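Local coordinates for protein anaphase-promoting complex subunit CUT9 (Schizosaccharomyces pombe, PDB 2XPI) that serves as a tetratricopeptide-repeat subunit of the anaphase-promoting complex/cyclosome, the E3 ubiquitin ligase that controls progression through mitosis and G1, forming homodimers and binding hcn1, at residues P443-G448 against P475-E480. Residues are numbered along the deposited sequence; the frame is centred on the assembly and turned at random.
Sequences PYLFLG and PLLLNE
Leu445 and Leu477 mark where the two helical segments 443-448 and 475-480 run nearest each other, with 6.4 Å from Leu445 CA to Leu477 CA. The segments point roughly the same way, their axes inclined at 32° and 10.6 Å apart at closest approach. No hydrogen bond joins them, and the side chains that meet directly do so through carbon atoms.

Leu445 carries most of the contact: its side chain points across to 475-480, meets Leu476 and Leu477 at a slant and splits its two methyls between neighbours there. CD1 of Leu445 lies 3.9 Å from Leu476 CD1 and also rests on the first side-chain carbon of Leu477, with 4.1 Å from Leu445 CD1 to Leu477 CB. Leu445 CD2 turns further along the partner helix and lies 3.8 Å from Glu480 CG, the two side chains crossing at about a right angle. In Leu476, CG roughly anti to the backbone N (chi1 -152°) carries CD1 toward Leu445 and the edge of Phe446. Leu476 CD1 lies 4.2 Å from Phe446 CE1, near the plane of the ring. The same ring packs edge-to-face with His415 and also meets the ring of Tyr430, so it links this contact to the preceding helices.

With the Glu480 chain bent at chi2 (-56°), its CG methylene lies against Leu445 while the carboxylate continues past it, and OE1 is hydrogen-bonded to a polar side chain of a second protein in the assembly, probably hcn1. Further along helix 442-454, Met449 touches both Leu476 and Glu480.

The pairing joins the first helix of TPR 11 to the first helix of TPR 12. Such side-by-side packing of successive A helices, all pointing much the same way, is characteristic of the TPR superhelix; here it lies among repeats 10-13, which bind hcn1.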
loop_
_atom_site.group_PDB
_atom_site.type_symbol
_atom_site.label_atom_id
_atom_site.label_comp_id
_atom_site.label_asym_id
_atom_site.label_seq_id
_atom_site.Cartn_x
_atom_site.Cartn_y
_atom_site.Cartn_z
ATOM N N PRO A 443 4.167 18.882 32.667
ATOM C CA PRO A 443 5.144 17.856 33.070
ATOM C C PRO A 443 5.963 18.164 34.328
ATOM O O PRO A 443 6.146 17.247 35.109
ATOM C CB PRO A 443 6.043 17.741 31.845
ATOM C CG PRO A 443 5.081 17.986 30.700
ATOM C CD PRO A 443 4.224 19.144 31.218
ATOM N N TYR A 444 6.428 19.391 34.541
ATOM C CA TYR A 444 7.131 19.750 35.785
ATOM C C TYR A 444 6.196 19.753 36.987
ATOM O O TYR A 444 6.614 19.473 38.113
ATOM C CB TYR A 444 7.740 21.139 35.700
ATOM C CG TYR A 444 8.894 21.233 34.747
ATOM C CD1 TYR A 444 9.572 20.107 34.347
ATOM C CD2 TYR A 444 9.296 22.452 34.248
ATOM C CE1 TYR A 444 10.609 20.188 33.485
ATOM C CE2 TYR A 444 10.334 22.548 33.383
ATOM C CZ TYR A 444 10.994 21.415 33.003
ATOM O OH TYR A 444 12.043 21.517 32.116
ATOM N N LEU A 445 4.944 20.117 36.741
ATOM C CA LEU A 445 3.906 20.005 37.740
ATOM C C LEU A 445 3.867 18.576 38.257
ATOM O O LEU A 445 3.970 18.325 39.463
ATOM C CB LEU A 445 2.559 20.346 37.125
ATOM C CG LEU A 445 1.637 21.083 38.076
ATOM C CD1 LEU A 445 0.316 21.432 37.413
ATOM C CD2 LEU A 445 1.444 20.241 39.318
ATOM N N PHE A 446 3.729 17.635 37.330
ATOM C CA PHE A 446 3.565 16.246 37.698
ATOM C C PHE A 446 4.837 15.686 38.346
ATOM O O PHE A 446 4.774 14.940 39.328
ATOM C CB PHE A 446 3.158 15.423 36.482
ATOM C CG PHE A 446 1.872 15.877 35.832
ATOM C CD1 PHE A 446 0.865 16.444 36.578
ATOM C CD2 PHE A 446 1.663 15.703 34.467
ATOM C CE1 PHE A 446 -0.329 16.857 35.975
ATOM C CE2 PHE A 446 0.469 16.111 33.856
ATOM C CZ PHE A 446 -0.519 16.685 34.602
ATOM N N LEU A 447 5.993 16.036 37.793
ATOM C CA LEU A 447 7.254 15.645 38.405
ATOM C C LEU A 447 7.321 16.166 39.855
ATOM O O LEU A 447 7.783 15.469 40.740
ATOM C CB LEU A 447 8.446 16.176 37.600
ATOM C CG LEU A 447 9.240 15.320 36.599
ATOM C CD1 LEU A 447 8.967 13.839 36.773
ATOM C CD2 LEU A 447 8.975 15.759 35.162
ATOM N N GLY A 448 6.854 17.388 40.086
ATOM C CA GLY A 448 6.834 17.954 41.420
ATOM C C GLY A 448 5.964 17.151 42.382
ATOM O O GLY A 448 6.391 16.821 43.492
ATOM N N PRO A 475 -4.850 26.101 38.873
ATOM C CA PRO A 475 -5.248 25.871 40.271
ATOM C C PRO A 475 -4.468 24.732 40.913
ATOM O O PRO A 475 -4.222 24.762 42.114
ATOM C CB PRO A 475 -6.714 25.442 40.161
ATOM C CG PRO A 475 -7.153 25.802 38.800
ATOM C CD PRO A 475 -5.945 25.839 37.926
ATOM N N LEU A 476 -4.107 23.730 40.108
ATOM C CA LEU A 476 -3.454 22.504 40.572
ATOM C C LEU A 476 -2.034 22.794 41.035
ATOM O O LEU A 476 -1.515 22.150 41.944
ATOM C CB LEU A 476 -3.394 21.510 39.421
ATOM C CG LEU A 476 -3.374 20.009 39.719
ATOM C CD1 LEU A 476 -2.632 19.246 38.590
ATOM C CD2 LEU A 476 -2.771 19.703 41.091
ATOM N N LEU A 477 -1.411 23.763 40.384
ATOM C CA LEU A 477 -0.047 24.142 40.657
ATOM C C LEU A 477 0.018 24.948 41.933
ATOM O O LEU A 477 0.950 24.794 42.719
ATOM C CB LEU A 477 0.470 24.993 39.503
ATOM C CG LEU A 477 1.810 25.694 39.688
ATOM C CD1 LEU A 477 2.939 24.692 39.785
ATOM C CD2 LEU A 477 2.021 26.621 38.522
ATOM N N LEU A 478 -0.969 25.823 42.134
ATOM C CA LEU A 478 -1.031 26.632 43.352
ATOM C C LEU A 478 -1.325 25.745 44.545
ATOM O O LEU A 478 -0.791 25.942 45.628
ATOM C CB LEU A 478 -2.068 27.748 43.228
ATOM C CG LEU A 478 -1.753 28.795 42.153
ATOM C CD1 LEU A 478 -2.915 29.749 41.981
ATOM C CD2 LEU A 478 -0.476 29.555 42.479
ATOM N N ASN A 479 -2.170 24.749 44.345
ATOM C CA ASN A 479 -2.353 23.759 45.385
ATOM C C ASN A 479 -1.035 23.075 45.742
ATOM O O ASN A 479 -0.690 22.969 46.898
ATOM C CB ASN A 479 -3.411 22.718 45.011
ATOM C CG ASN A 479 -3.587 21.674 46.097
ATOM O OD1 ASN A 479 -2.871 20.679 46.137
ATOM N ND2 ASN A 479 -4.508 21.920 47.006
ATOM N N GLU A 480 -0.290 22.625 44.741
ATOM C CA GLU A 480 0.964 21.925 45.004
ATOM C C GLU A 480 2.024 22.820 45.661
ATOM O O GLU A 480 2.757 22.381 46.539
ATOM C CB GLU A 480 1.500 21.273 43.729
ATOM C CG GLU A 480 0.504 20.358 43.045
ATOM C CD GLU A 480 -0.019 19.252 43.957
ATOM O OE1 GLU A 480 0.801 18.622 44.656
ATOM O OE2 GLU A 480 -1.253 19.005 43.978
#